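Side-chain contacts in glucose-6-phosphate isomerase (Thermus thermophilus, PDB 1ZZG), which probably catalyses the reversible isomerisation of glucose 6-phosphate to fructose 6-phosphate, a step shared by glycolysis and gluconeogenesis: residues L230-L235 and Y362-P367; T219-L224 and L381-A386; H96-V101 and L107-T112. One frame throughout, in Å; residues are numbered along the deposited sequence.

Contacts 1 and 2 lie on the same side of the chain's centre, their own centres about 11 Å apart, and both are largely buried. Contact 1 sets helix 228-238 on the mixed sheet, whereas contact 2 joins helix 206-221 to helix 371-391; a probable hydrogen bond between Thr232 and Gln384 ties the two. Contact 3 sits about 37 Å from contact 1, between centres, and joins edge strand 94-98 of the parallel sheet to helix 103-112, near the second subunit. None of the three has a hydrogen bond across its gap: the inner two place a methyl over an aromatic face, while partly buried contact 3 wedges a leucine between another leucine and a histidine, with charged residues beside it.

Contact 1: L230-L235 and Y362-P367; sequences LKTALL and YALFLP
Leu235 and Thr232, on successive turns of helix 228-238, press against Tyr362 and Leu364 of strand 360-366, packing helix against sheet as in the layered alpha/beta fold of phosphoglucose isomerases. The helix segment runs at 155° to the strand, close to antiparallel, with the two axes 11.3 Å apart at their nearest.

The main interaction is a CH-pi contact. Leu235 CD1 sits 3.5 Å from the centroid of the Tyr362 ring and only 9° off its normal, so the methyl meets the face almost centrally, and all six ring carbons are within 4.0 Å of it. The tyrosine takes the crowded position, CG between its backbone N and carbonyl carbon (chi1 66°), which turns the broad side of the ring to the helix. An alanine here would take the whole ring away and is likely to leave Leu235 CD1 facing a gap, with the helix losing its main apolar support on this strand.

Ordinary van der Waals contacts finish the interface. Thr232 CG2 approaches the same ring obliquely, 4.3 Å from Tyr362 CE1, and also touches the side chain of Leu364, two residues farther along the strand and pointing the same way. Behind Leu235, Phe12 of helix 12-18 adds further apolar cover, while Leu4 of the edge strand 3-5 touches both Tyr362 and Leu364.

Thr232 also carries a polar branch. With OG1 between the backbone N and the carbonyl carbon, the methyl CG2 falls anti to the carbonyl carbon, and this is the atom that meets Tyr362 and Leu364. The hydroxyl turns instead to helix 371-391, where Thr232 OG1 is hydrogen-bonded to Gln384 OE1 and also to His380 NE2.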
ATOM      1  N   LEU A 230     -24.115  -4.282  11.504  1.00 25.00           N
ATOM      2  CA  LEU A 230     -24.869  -3.091  11.919  1.00 25.27           C
ATOM      3  C   LEU A 230     -24.132  -2.398  13.068  1.00 24.18           C
ATOM      4  O   LEU A 230     -24.211  -1.183  13.220  1.00 25.04           O
ATOM      5  CB  LEU A 230     -26.286  -3.460  12.377  1.00 24.80           C
ATOM      6  CG  LEU A 230     -27.335  -3.654  11.284  1.00 25.26           C
ATOM      7  CD1 LEU A 230     -28.635  -4.110  11.918  1.00 25.51           C
ATOM      8  CD2 LEU A 230     -27.539  -2.350  10.515  1.00 22.69           C
ATOM      9  N   LYS A 231     -23.417  -3.181  13.872  1.00 24.76           N
ATOM     10  CA  LYS A 231     -22.663  -2.624  14.989  1.00 24.56           C
ATOM     11  C   LYS A 231     -21.484  -1.780  14.520  1.00 25.85           C
ATOM     12  O   LYS A 231     -21.282  -0.662  15.011  1.00 25.48           O
ATOM     13  CB  LYS A 231     -22.147  -3.736  15.901  1.00 25.90           C
ATOM     14  CG  LYS A 231     -23.221  -4.424  16.715  1.00 26.75           C
ATOM     15  CD  LYS A 231     -22.587  -5.352  17.736  1.00 28.67           C
ATOM     16  CE  LYS A 231     -23.631  -6.090  18.544  1.00 29.30           C
ATOM     17  NZ  LYS A 231     -22.994  -6.868  19.636  1.00 27.27           N
ATOM     18  N   THR A 232     -20.696  -2.310  13.583  1.00 24.45           N
ATOM     19  CA  THR A 232     -19.544  -1.557  13.084  1.00 23.93           C
ATOM     20  C   THR A 232     -20.018  -0.399  12.215  1.00 22.40           C
ATOM     21  O   THR A 232     -19.357   0.637  12.136  1.00 23.39           O
ATOM     22  CB  THR A 232     -18.545  -2.459  12.303  1.00 22.97           C
ATOM     23  OG1 THR A 232     -19.208  -3.100  11.205  1.00 23.21           O
ATOM     24  CG2 THR A 232     -17.960  -3.522  13.237  1.00 22.83           C
ATOM     25  N   ALA A 233     -21.171  -0.567  11.568  1.00 23.08           N
ATOM     26  CA  ALA A 233     -21.727   0.510  10.755  1.00 21.75           C
ATOM     27  C   ALA A 233     -22.006   1.667  11.720  1.00 22.54           C
ATOM     28  O   ALA A 233     -21.718   2.829  11.425  1.00 21.57           O
ATOM     29  CB  ALA A 233     -23.013   0.061  10.092  1.00 23.01           C
ATOM     30  N   LEU A 234     -22.563   1.336  12.882  1.00 22.49           N
ATOM     31  CA  LEU A 234     -22.862   2.349  13.892  1.00 22.66           C
ATOM     32  C   LEU A 234     -21.574   3.048  14.327  1.00 23.32           C
ATOM     33  O   LEU A 234     -21.522   4.274  14.411  1.00 24.67           O
ATOM     34  CB  LEU A 234     -23.531   1.718  15.117  1.00 23.61           C
ATOM     35  CG  LEU A 234     -23.820   2.688  16.271  1.00 24.33           C
ATOM     36  CD1 LEU A 234     -24.807   3.754  15.802  1.00 25.41           C
ATOM     37  CD2 LEU A 234     -24.379   1.928  17.469  1.00 25.26           C
ATOM     38  N   LEU A 235     -20.539   2.263  14.604  1.00 23.97           N
ATOM     39  CA  LEU A 235     -19.262   2.825  15.026  1.00 25.30           C
ATOM     40  C   LEU A 235     -18.785   3.871  14.023  1.00 24.71           C
ATOM     41  O   LEU A 235     -18.470   4.993  14.401  1.00 26.54           O
ATOM     42  CB  LEU A 235     -18.207   1.723  15.178  1.00 24.60           C
ATOM     43  CG  LEU A 235     -18.328   0.810  16.403  1.00 25.68           C
ATOM     44  CD1 LEU A 235     -17.347  -0.342  16.280  1.00 27.73           C
ATOM     45  CD2 LEU A 235     -18.052   1.610  17.674  1.00 27.20           C
ATOM     46  N   TYR A 362     -11.311   0.270  18.011  1.00 25.90           N
ATOM     47  CA  TYR A 362     -12.000  -0.984  18.276  1.00 27.21           C
ATOM     48  C   TYR A 362     -11.292  -2.053  17.465  1.00 27.86           C
ATOM     49  O   TYR A 362     -10.473  -1.741  16.598  1.00 28.77           O
ATOM     50  CB  TYR A 362     -13.483  -0.892  17.878  1.00 26.89           C
ATOM     51  CG  TYR A 362     -13.755  -0.716  16.398  1.00 25.10           C
ATOM     52  CD1 TYR A 362     -13.932  -1.820  15.563  1.00 26.22           C
ATOM     53  CD2 TYR A 362     -13.862   0.558  15.837  1.00 24.97           C
ATOM     54  CE1 TYR A 362     -14.214  -1.660  14.206  1.00 25.02           C
ATOM     55  CE2 TYR A 362     -14.144   0.731  14.480  1.00 23.16           C
ATOM     56  CZ  TYR A 362     -14.320  -0.381  13.676  1.00 25.99           C
ATOM     57  OH  TYR A 362     -14.625  -0.214  12.355  1.00 25.00           O
ATOM     58  N   ALA A 363     -11.596  -3.313  17.742  1.00 26.43           N
ATOM     59  CA  ALA A 363     -10.940  -4.392  17.028  1.00 27.19           C
ATOM     60  C   ALA A 363     -11.892  -5.453  16.527  1.00 27.16           C
ATOM     61  O   ALA A 363     -12.932  -5.714  17.130  1.00 27.53           O
ATOM     62  CB  ALA A 363      -9.881  -5.039  17.925  1.00 26.31           C
ATOM     63  N   LEU A 364     -11.519  -6.055  15.405  1.00 26.89           N
ATOM     64  CA  LEU A 364     -12.281  -7.137  14.811  1.00 26.80           C
ATOM     65  C   LEU A 364     -11.339  -8.326  14.820  1.00 26.52           C
ATOM     66  O   LEU A 364     -10.288  -8.304  14.180  1.00 26.60           O
ATOM     67  CB  LEU A 364     -12.692  -6.796  13.376  1.00 28.29           C
ATOM     68  CG  LEU A 364     -13.893  -5.861  13.223  1.00 29.27           C
ATOM     69  CD1 LEU A 364     -14.089  -5.505  11.756  1.00 29.64           C
ATOM     70  CD2 LEU A 364     -15.133  -6.537  13.780  1.00 29.79           C
ATOM     71  N   PHE A 365     -11.703  -9.358  15.570  1.00 26.20           N
ATOM     72  CA  PHE A 365     -10.875 -10.551  15.671  1.00 26.85           C
ATOM     73  C   PHE A 365     -11.309 -11.654  14.713  1.00 28.01           C
ATOM     74  O   PHE A 365     -12.499 -11.923  14.550  1.00 28.85           O
ATOM     75  CB  PHE A 365     -10.896 -11.081  17.113  1.00 26.29           C
ATOM     76  CG  PHE A 365     -10.127 -10.228  18.086  1.00 26.18           C
ATOM     77  CD1 PHE A 365      -8.757 -10.421  18.272  1.00 26.31           C
ATOM     78  CD2 PHE A 365     -10.762  -9.209  18.790  1.00 27.31           C
ATOM     79  CE1 PHE A 365      -8.033  -9.608  19.147  1.00 25.83           C
ATOM     80  CE2 PHE A 365     -10.044  -8.388  19.669  1.00 27.48           C
ATOM     81  CZ  PHE A 365      -8.676  -8.588  19.846  1.00 26.79           C
ATOM     82  N   LEU A 366     -10.321 -12.271  14.072  1.00 27.73           N
ATOM     83  CA  LEU A 366     -10.529 -13.378  13.150  1.00 29.02           C
ATOM     84  C   LEU A 366      -9.929 -14.598  13.835  1.00 29.21           C
ATOM     85  O   LEU A 366      -8.858 -14.513  14.430  1.00 29.93           O
ATOM     86  CB  LEU A 366      -9.777 -13.151  11.833  1.00 32.22           C
ATOM     87  CG  LEU A 366     -10.392 -12.316  10.713  1.00 35.45           C
ATOM     88  CD1 LEU A 366     -10.909 -10.999  11.253  1.00 36.32           C
ATOM     89  CD2 LEU A 366      -9.331 -12.093   9.642  1.00 36.51           C
ATOM     90  N   PRO A 367     -10.611 -15.748  13.765  1.00 29.43           N
ATOM     91  CA  PRO A 367     -10.049 -16.937  14.414  1.00 28.46           C
ATOM     92  C   PRO A 367      -8.652 -17.240  13.867  1.00 28.74           C
ATOM     93  O   PRO A 367      -7.765 -17.678  14.593  1.00 27.75           O
ATOM     94  CB  PRO A 367     -11.059 -18.022  14.065  1.00 28.64           C
ATOM     95  CG  PRO A 367     -12.360 -17.257  14.054  1.00 30.21           C
ATOM     96  CD  PRO A 367     -11.993 -15.988  13.308  1.00 28.36           C
TER

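Contact 2: T219-L224 and L381-A386; sequences TALAPL and LMWQTA
In the helical layer of this isomerase, the C-terminal part of helix 206-221 rests on helix 371-391 through Ala220 and the indole of Trp383. The alanine methyl stands over one face of the ring system: Ala220 CB is 3.4 Å from the centroid of the six-membered ring, 18° off the normal, in a CH-pi contact. It is nearest the fused bond, with Ala220 CB to Trp383 CD2 only 3.3 Å, a tight fit that brings the two backbones close, their CA atoms 6.9 Å apart. Leu221 adds a looser touch toward the far end of the indole, its CD2 lying 4.2 Å from Trp383 CH2 and approaching obliquely.

With CG anti to its carbonyl carbon (chi1 -85°), Trp383 reaches out from its helix to the neighbouring one. Two groups help to set the ring's rotation: Asn217 OD1, one turn before Ala220, orients the indole through a hydrogen bond to Trp383 NE1, and Trp43 meets it edge-to-face.

Within helix 371-391, Leu381 O is gripped twice, by the backbone N of Thr385 and, from the opposite face of the carbonyl plane, by Thr385 OG1 at 2.8 Å. Here the small alanine lets helix 206-221 come close to helix 371-391, a helix-on-helix packing of the phosphoglucose isomerase fold.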
ATOM      1  N   THR A 219     -25.250 -12.822   9.777  1.00 24.80           N
ATOM      2  CA  THR A 219     -25.097 -11.777  10.777  1.00 23.91           C
ATOM      3  C   THR A 219     -25.813 -10.504  10.337  1.00 23.78           C
ATOM      4  O   THR A 219     -26.370  -9.786  11.159  1.00 24.20           O
ATOM      5  CB  THR A 219     -23.595 -11.465  11.060  1.00 24.18           C
ATOM      6  OG1 THR A 219     -22.991 -10.860   9.910  1.00 25.34           O
ATOM      7  CG2 THR A 219     -22.845 -12.742  11.396  1.00 22.91           C
ATOM      8  N   ALA A 220     -25.819 -10.231   9.037  1.00 23.99           N
ATOM      9  CA  ALA A 220     -26.476  -9.031   8.530  1.00 24.13           C
ATOM     10  C   ALA A 220     -27.983  -9.061   8.783  1.00 25.07           C
ATOM     11  O   ALA A 220     -28.618  -8.013   8.904  1.00 23.43           O
ATOM     12  CB  ALA A 220     -26.203  -8.869   7.038  1.00 22.89           C
ATOM     13  N   LEU A 221     -28.550 -10.263   8.864  1.00 24.39           N
ATOM     14  CA  LEU A 221     -29.983 -10.425   9.097  1.00 25.50           C
ATOM     15  C   LEU A 221     -30.332 -10.799  10.538  1.00 25.50           C
ATOM     16  O   LEU A 221     -31.504 -10.940  10.880  1.00 25.95           O
ATOM     17  CB  LEU A 221     -30.540 -11.493   8.151  1.00 24.69           C
ATOM     18  CG  LEU A 221     -31.138 -11.049   6.809  1.00 29.22           C
ATOM     19  CD1 LEU A 221     -32.523 -10.469   7.041  1.00 27.53           C
ATOM     20  CD2 LEU A 221     -30.228 -10.042   6.133  1.00 27.66           C
ATOM     21  N   ALA A 222     -29.318 -10.942  11.384  1.00 26.57           N
ATOM     22  CA  ALA A 222     -29.532 -11.321  12.775  1.00 25.87           C
ATOM     23  C   ALA A 222     -30.064 -10.205  13.679  1.00 26.80           C
ATOM     24  O   ALA A 222     -30.062  -9.026  13.308  1.00 25.13           O
ATOM     25  CB  ALA A 222     -28.229 -11.870  13.357  1.00 26.04           C
ATOM     26  N   PRO A 223     -30.546 -10.575  14.884  1.00 26.44           N
ATOM     27  CA  PRO A 223     -31.064  -9.583  15.828  1.00 27.62           C
ATOM     28  C   PRO A 223     -29.933  -8.575  16.036  1.00 28.56           C
ATOM     29  O   PRO A 223     -28.757  -8.949  15.965  1.00 26.93           O
ATOM     30  CB  PRO A 223     -31.329 -10.408  17.085  1.00 27.70           C
ATOM     31  CG  PRO A 223     -31.689 -11.738  16.546  1.00 28.31           C
ATOM     32  CD  PRO A 223     -30.675 -11.935  15.436  1.00 27.26           C
ATOM     33  N   LEU A 224     -30.289  -7.320  16.292  1.00 29.36           N
ATOM     34  CA  LEU A 224     -29.308  -6.251  16.479  1.00 31.15           C
ATOM     35  C   LEU A 224     -28.071  -6.647  17.289  1.00 32.51           C
ATOM     36  O   LEU A 224     -26.942  -6.415  16.857  1.00 29.81           O
ATOM     37  CB  LEU A 224     -29.974  -5.036  17.131  1.00 31.45           C
ATOM     38  CG  LEU A 224     -29.082  -3.797  17.294  1.00 31.33           C
ATOM     39  CD1 LEU A 224     -28.642  -3.287  15.927  1.00 32.39           C
ATOM     40  CD2 LEU A 224     -29.842  -2.716  18.040  1.00 32.69           C
ATOM     41  N   LEU A 381     -17.774  -6.377   5.712  1.00 20.29           N
ATOM     42  CA  LEU A 381     -17.460  -4.991   5.392  1.00 17.47           C
ATOM     43  C   LEU A 381     -18.339  -4.446   4.276  1.00 18.51           C
ATOM     44  O   LEU A 381     -18.688  -3.263   4.276  1.00 19.18           O
ATOM     45  CB  LEU A 381     -15.979  -4.855   5.034  1.00 17.36           C
ATOM     46  CG  LEU A 381     -15.081  -5.113   6.252  1.00 18.26           C
ATOM     47  CD1 LEU A 381     -13.631  -5.246   5.826  1.00 17.54           C
ATOM     48  CD2 LEU A 381     -15.250  -3.977   7.258  1.00 17.75           C
ATOM     49  N   MET A 382     -18.704  -5.300   3.325  1.00 18.44           N
ATOM     50  CA  MET A 382     -19.568  -4.846   2.251  1.00 20.28           C
ATOM     51  C   MET A 382     -20.938  -4.499   2.840  1.00 20.13           C
ATOM     52  O   MET A 382     -21.543  -3.506   2.442  1.00 20.57           O
ATOM     53  CB  MET A 382     -19.673  -5.911   1.152  1.00 18.87           C
ATOM     54  CG  MET A 382     -18.401  -5.990   0.309  1.00 21.14           C
ATOM     55  SD  MET A 382     -18.467  -7.101  -1.131  1.00 24.07           S
ATOM     56  CE  MET A 382     -17.815  -8.618  -0.419  1.00 20.97           C
ATOM     57  N   TRP A 383     -21.415  -5.300   3.794  1.00 20.52           N
ATOM     58  CA  TRP A 383     -22.699  -5.023   4.440  1.00 21.19           C
ATOM     59  C   TRP A 383     -22.581  -3.731   5.241  1.00 21.30           C
ATOM     60  O   TRP A 383     -23.457  -2.868   5.181  1.00 20.98           O
ATOM     61  CB  TRP A 383     -23.104  -6.154   5.385  1.00 21.40           C
ATOM     62  CG  TRP A 383     -23.803  -7.281   4.718  1.00 21.56           C
ATOM     63  CD1 TRP A 383     -23.272  -8.491   4.378  1.00 23.11           C
ATOM     64  CD2 TRP A 383     -25.183  -7.322   4.327  1.00 22.71           C
ATOM     65  NE1 TRP A 383     -24.237  -9.290   3.802  1.00 24.55           N
ATOM     66  CE2 TRP A 383     -25.419  -8.595   3.759  1.00 23.00           C
ATOM     67  CE3 TRP A 383     -26.245  -6.406   4.405  1.00 21.33           C
ATOM     68  CZ2 TRP A 383     -26.673  -8.980   3.270  1.00 22.87           C
ATOM     69  CZ3 TRP A 383     -27.498  -6.791   3.917  1.00 20.11           C
ATOM     70  CH2 TRP A 383     -27.696  -8.067   3.357  1.00 19.79           C
ATOM     71  N   GLN A 384     -21.500  -3.620   6.006  1.00 20.33           N
ATOM     72  CA  GLN A 384     -21.247  -2.428   6.807  1.00 21.85           C
ATOM     73  C   GLN A 384     -21.359  -1.207   5.914  1.00 21.98           C
ATOM     74  O   GLN A 384     -22.033  -0.239   6.247  1.00 21.20           O
ATOM     75  CB  GLN A 384     -19.840  -2.484   7.401  1.00 23.40           C
ATOM     76  CG  GLN A 384     -19.319  -1.153   7.918  1.00 22.09           C
ATOM     77  CD  GLN A 384     -17.895  -1.261   8.423  1.00 24.00           C
ATOM     78  OE1 GLN A 384     -17.627  -1.945   9.409  1.00 25.23           O
ATOM     79  NE2 GLN A 384     -16.966  -0.592   7.739  1.00 22.77           N
ATOM     80  N   THR A 385     -20.691  -1.272   4.767  1.00 21.76           N
ATOM     81  CA  THR A 385     -20.695  -0.176   3.813  1.00 21.24           C
ATOM     82  C   THR A 385     -22.088   0.106   3.242  1.00 21.94           C
ATOM     83  O   THR A 385     -22.490   1.269   3.125  1.00 23.07           O
ATOM     84  CB  THR A 385     -19.707  -0.464   2.668  1.00 22.36           C
ATOM     85  OG1 THR A 385     -18.396  -0.674   3.216  1.00 21.95           O
ATOM     86  CG2 THR A 385     -19.667   0.700   1.691  1.00 21.19           C
ATOM     87  N   ALA A 386     -22.826  -0.943   2.891  1.00 21.58           N
ATOM     88  CA  ALA A 386     -24.172  -0.751   2.350  1.00 21.67           C
ATOM     89  C   ALA A 386     -25.081  -0.122   3.414  1.00 21.39           C
ATOM     90  O   ALA A 386     -25.872   0.771   3.109  1.00 22.09           O
ATOM     91  CB  ALA A 386     -24.752  -2.087   1.862  1.00 21.65           C
TER

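Contact 3: H96-V101 and L107-T112; sequences HYLDHV and LRLLRT
Leu109 of helix 103-112 pushes its forked end between His96 and Leu98, which point to the same side of strand 94-98. One branch meets leucine: Leu109 CD1 lies 3.5 Å from Leu98 CD1, the two side chains sliding past each other in opposite directions. The other branch meets histidine, Leu109 CD2 coming within 3.7 Å of His96 ND1 and approaching the imidazole obliquely. The base of the histidine shares the load, with His96 CB 4.1 Å from Leu109 CD1. The leucine's CG lies anti to its carbonyl carbon (chi1 -71°), which carries both methyls across to the strand.

In the next shell, His96 NE2 is hydrogen-bonded to Asp68 OD1, which anchors the outer end of the imidazole, and Leu98 packs on Ile106 and on Phe139 of helix 130-147. Leu98 is also the centre of an inverse gamma turn that ends the strand, with a weak bond from Asp99 N to Tyr97 O. At the helix end, Thr112 OG1 donates to Arg108 O at 2.8 Å from above the carbonyl plane.

Farther out, the helix belongs to a beta-alpha-beta crossover that leads from edge strand 94-98 past strand 68-72 to strand 118-124. Salt bridges reach the second subunit from both segments, Asp99 to Lys290 and Arg111 to Glu318 of that subunit.

Across the gap itself there is no hydrogen bond; the contact therefore rests on van der Waals packing of the leucine against a leucine and an imidazole, while the Asp68 carboxylate would probably favour a protonated His96 ring beside Leu109.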
ATOM      1  N   HIS A  96       0.638 -11.818 -11.860  1.00 24.68           N
ATOM      2  CA  HIS A  96       1.137 -10.528 -12.332  1.00 26.03           C
ATOM      3  C   HIS A  96      -0.088  -9.667 -12.582  1.00 25.32           C
ATOM      4  O   HIS A  96      -1.000 -10.068 -13.305  1.00 24.34           O
ATOM      5  CB  HIS A  96       1.929 -10.734 -13.623  1.00 26.32           C
ATOM      6  CG  HIS A  96       2.952 -11.823 -13.523  1.00 28.14           C
ATOM      7  ND1 HIS A  96       4.141 -11.669 -12.845  1.00 27.10           N
ATOM      8  CD2 HIS A  96       2.935 -13.104 -13.967  1.00 27.17           C
ATOM      9  CE1 HIS A  96       4.813 -12.806 -12.872  1.00 27.70           C
ATOM     10  NE2 HIS A  96       4.104 -13.693 -13.546  1.00 27.25           N
ATOM     11  N   TYR A  97      -0.107  -8.481 -11.989  1.00 24.03           N
ATOM     12  CA  TYR A  97      -1.261  -7.602 -12.106  1.00 24.56           C
ATOM     13  C   TYR A  97      -1.033  -6.355 -12.945  1.00 25.29           C
ATOM     14  O   TYR A  97      -0.224  -5.492 -12.593  1.00 26.87           O
ATOM     15  CB  TYR A  97      -1.721  -7.198 -10.700  1.00 24.95           C
ATOM     16  CG  TYR A  97      -2.124  -8.375  -9.833  1.00 25.54           C
ATOM     17  CD1 TYR A  97      -3.441  -8.839  -9.823  1.00 25.85           C
ATOM     18  CD2 TYR A  97      -1.180  -9.057  -9.061  1.00 24.69           C
ATOM     19  CE1 TYR A  97      -3.811  -9.951  -9.071  1.00 23.36           C
ATOM     20  CE2 TYR A  97      -1.546 -10.178  -8.297  1.00 23.96           C
ATOM     21  CZ  TYR A  97      -2.863 -10.618  -8.311  1.00 24.10           C
ATOM     22  OH  TYR A  97      -3.239 -11.726  -7.581  1.00 22.97           O
ATOM     23  N   LEU A  98      -1.743  -6.269 -14.064  1.00 25.14           N
ATOM     24  CA  LEU A  98      -1.643  -5.098 -14.920  1.00 24.13           C
ATOM     25  C   LEU A  98      -2.769  -4.154 -14.509  1.00 24.56           C
ATOM     26  O   LEU A  98      -3.834  -4.111 -15.136  1.00 23.02           O
ATOM     27  CB  LEU A  98      -1.774  -5.471 -16.398  1.00 23.47           C
ATOM     28  CG  LEU A  98      -0.485  -5.265 -17.201  1.00 26.48           C
ATOM     29  CD1 LEU A  98       0.512  -6.375 -16.838  1.00 25.46           C
ATOM     30  CD2 LEU A  98      -0.784  -5.282 -18.705  1.00 24.64           C
ATOM     31  N   ASP A  99      -2.519  -3.428 -13.422  1.00 24.69           N
ATOM     32  CA  ASP A  99      -3.459  -2.457 -12.864  1.00 24.21           C
ATOM     33  C   ASP A  99      -2.823  -1.083 -13.046  1.00 25.39           C
ATOM     34  O   ASP A  99      -2.925  -0.203 -12.189  1.00 24.07           O
ATOM     35  CB  ASP A  99      -3.676  -2.745 -11.377  1.00 24.55           C
ATOM     36  CG  ASP A  99      -2.379  -2.738 -10.583  1.00 26.95           C
ATOM     37  OD1 ASP A  99      -1.300  -2.801 -11.212  1.00 28.01           O
ATOM     38  OD2 ASP A  99      -2.434  -2.676  -9.331  1.00 25.87           O
ATOM     39  N   HIS A 100      -2.155  -0.917 -14.181  1.00 23.97           N
ATOM     40  CA  HIS A 100      -1.468   0.328 -14.494  1.00 24.89           C
ATOM     41  C   HIS A 100      -1.100   0.276 -15.976  1.00 25.00           C
ATOM     42  O   HIS A 100      -1.292  -0.750 -16.637  1.00 25.65           O
ATOM     43  CB  HIS A 100      -0.196   0.414 -13.660  1.00 23.28           C
ATOM     44  CG  HIS A 100       0.824  -0.607 -14.048  1.00 24.82           C
ATOM     45  ND1 HIS A 100       1.694  -0.422 -15.101  1.00 24.15           N
ATOM     46  CD2 HIS A 100       1.055  -1.857 -13.582  1.00 23.68           C
ATOM     47  CE1 HIS A 100       2.417  -1.515 -15.266  1.00 25.74           C
ATOM     48  NE2 HIS A 100       2.048  -2.401 -14.359  1.00 25.25           N
ATOM     49  N   VAL A 101      -0.562   1.373 -16.495  1.00 25.59           N
ATOM     50  CA  VAL A 101      -0.174   1.418 -17.898  1.00 26.27           C
ATOM     51  C   VAL A 101       1.242   1.952 -18.114  1.00 27.07           C
ATOM     52  O   VAL A 101       1.568   2.421 -19.202  1.00 26.72           O
ATOM     53  CB  VAL A 101      -1.174   2.268 -18.716  1.00 26.44           C
ATOM     54  CG1 VAL A 101      -2.528   1.563 -18.773  1.00 26.21           C
ATOM     55  CG2 VAL A 101      -1.334   3.638 -18.078  1.00 27.59           C
ATOM     56  N   LEU A 107       6.788  -4.160 -20.212  1.00 28.34           N
ATOM     57  CA  LEU A 107       7.816  -4.606 -21.143  1.00 30.01           C
ATOM     58  C   LEU A 107       8.659  -5.697 -20.474  1.00 30.44           C
ATOM     59  O   LEU A 107       9.098  -6.646 -21.122  1.00 28.70           O
ATOM     60  CB  LEU A 107       8.686  -3.409 -21.522  1.00 33.39           C
ATOM     61  CG  LEU A 107       9.112  -3.180 -22.973  1.00 36.50           C
ATOM     62  CD1 LEU A 107       7.972  -3.460 -23.941  1.00 37.13           C
ATOM     63  CD2 LEU A 107       9.575  -1.735 -23.095  1.00 37.03           C
ATOM     64  N   ARG A 108       8.873  -5.552 -19.169  1.00 29.93           N
ATOM     65  CA  ARG A 108       9.647  -6.521 -18.399  1.00 31.93           C
ATOM     66  C   ARG A 108       8.924  -7.866 -18.430  1.00 31.00           C
ATOM     67  O   ARG A 108       9.549  -8.911 -18.633  1.00 30.87           O
ATOM     68  CB  ARG A 108       9.791  -6.045 -16.951  1.00 34.26           C
ATOM     69  CG  ARG A 108      10.855  -6.767 -16.138  1.00 40.25           C
ATOM     70  CD  ARG A 108      10.839  -6.261 -14.695  1.00 44.78           C
ATOM     71  NE  ARG A 108      12.001  -6.691 -13.923  1.00 50.42           N
ATOM     72  CZ  ARG A 108      13.222  -6.175 -14.045  1.00 53.00           C
ATOM     73  NH1 ARG A 108      13.452  -5.198 -14.916  1.00 53.40           N
ATOM     74  NH2 ARG A 108      14.214  -6.637 -13.292  1.00 53.71           N
ATOM     75  N   LEU A 109       7.609  -7.831 -18.226  1.00 29.22           N
ATOM     76  CA  LEU A 109       6.798  -9.041 -18.248  1.00 27.63           C
ATOM     77  C   LEU A 109       6.830  -9.677 -19.631  1.00 27.97           C
ATOM     78  O   LEU A 109       6.994 -10.887 -19.756  1.00 29.39           O
ATOM     79  CB  LEU A 109       5.349  -8.728 -17.866  1.00 28.16           C
ATOM     80  CG  LEU A 109       5.067  -8.357 -16.406  1.00 30.13           C
ATOM     81  CD1 LEU A 109       3.586  -8.036 -16.239  1.00 29.15           C
ATOM     82  CD2 LEU A 109       5.461  -9.510 -15.495  1.00 30.55           C
ATOM     83  N   LEU A 110       6.679  -8.864 -20.670  1.00 28.15           N
ATOM     84  CA  LEU A 110       6.699  -9.388 -22.036  1.00 30.67           C
ATOM     85  C   LEU A 110       8.025 -10.076 -22.355  1.00 32.07           C
ATOM     86  O   LEU A 110       8.074 -11.023 -23.146  1.00 32.15           O
ATOM     87  CB  LEU A 110       6.459  -8.265 -23.045  1.00 29.39           C
ATOM     88  CG  LEU A 110       5.091  -7.583 -22.965  1.00 30.31           C
ATOM     89  CD1 LEU A 110       5.010  -6.477 -24.001  1.00 30.78           C
ATOM     90  CD2 LEU A 110       3.992  -8.614 -23.187  1.00 29.19           C
ATOM     91  N   ARG A 111       9.094  -9.604 -21.724  1.00 31.99           N
ATOM     92  CA  ARG A 111      10.421 -10.154 -21.953  1.00 32.49           C
ATOM     93  C   ARG A 111      10.846 -11.282 -21.017  1.00 32.68           C
ATOM     94  O   ARG A 111      11.810 -11.989 -21.308  1.00 33.57           O
ATOM     95  CB  ARG A 111      11.452  -9.025 -21.894  1.00 32.77           C
ATOM     96  CG  ARG A 111      11.328  -8.045 -23.042  1.00 32.64           C
ATOM     97  CD  ARG A 111      12.085  -6.753 -22.786  1.00 32.13           C
ATOM     98  NE  ARG A 111      12.002  -5.875 -23.950  1.00 33.86           N
ATOM     99  CZ  ARG A 111      12.346  -4.592 -23.957  1.00 32.47           C
ATOM    100  NH1 ARG A 111      12.802  -4.017 -22.856  1.00 32.35           N
ATOM    101  NH2 ARG A 111      12.225  -3.883 -25.069  1.00 35.43           N
ATOM    102  N   THR A 112      10.139 -11.469 -19.905  1.00 31.94           N
ATOM    103  CA  THR A 112      10.517 -12.525 -18.966  1.00 32.48           C
ATOM    104  C   THR A 112       9.537 -13.697 -18.854  1.00 32.79           C
ATOM    105  O   THR A 112       9.919 -14.784 -18.426  1.00 34.12           O
ATOM    106  CB  THR A 112      10.759 -11.950 -17.554  1.00 33.19           C
ATOM    107  OG1 THR A 112       9.596 -11.237 -17.118  1.00 34.28           O
ATOM    108  CG2 THR A 112      11.956 -11.006 -17.562  1.00 34.13           C
TER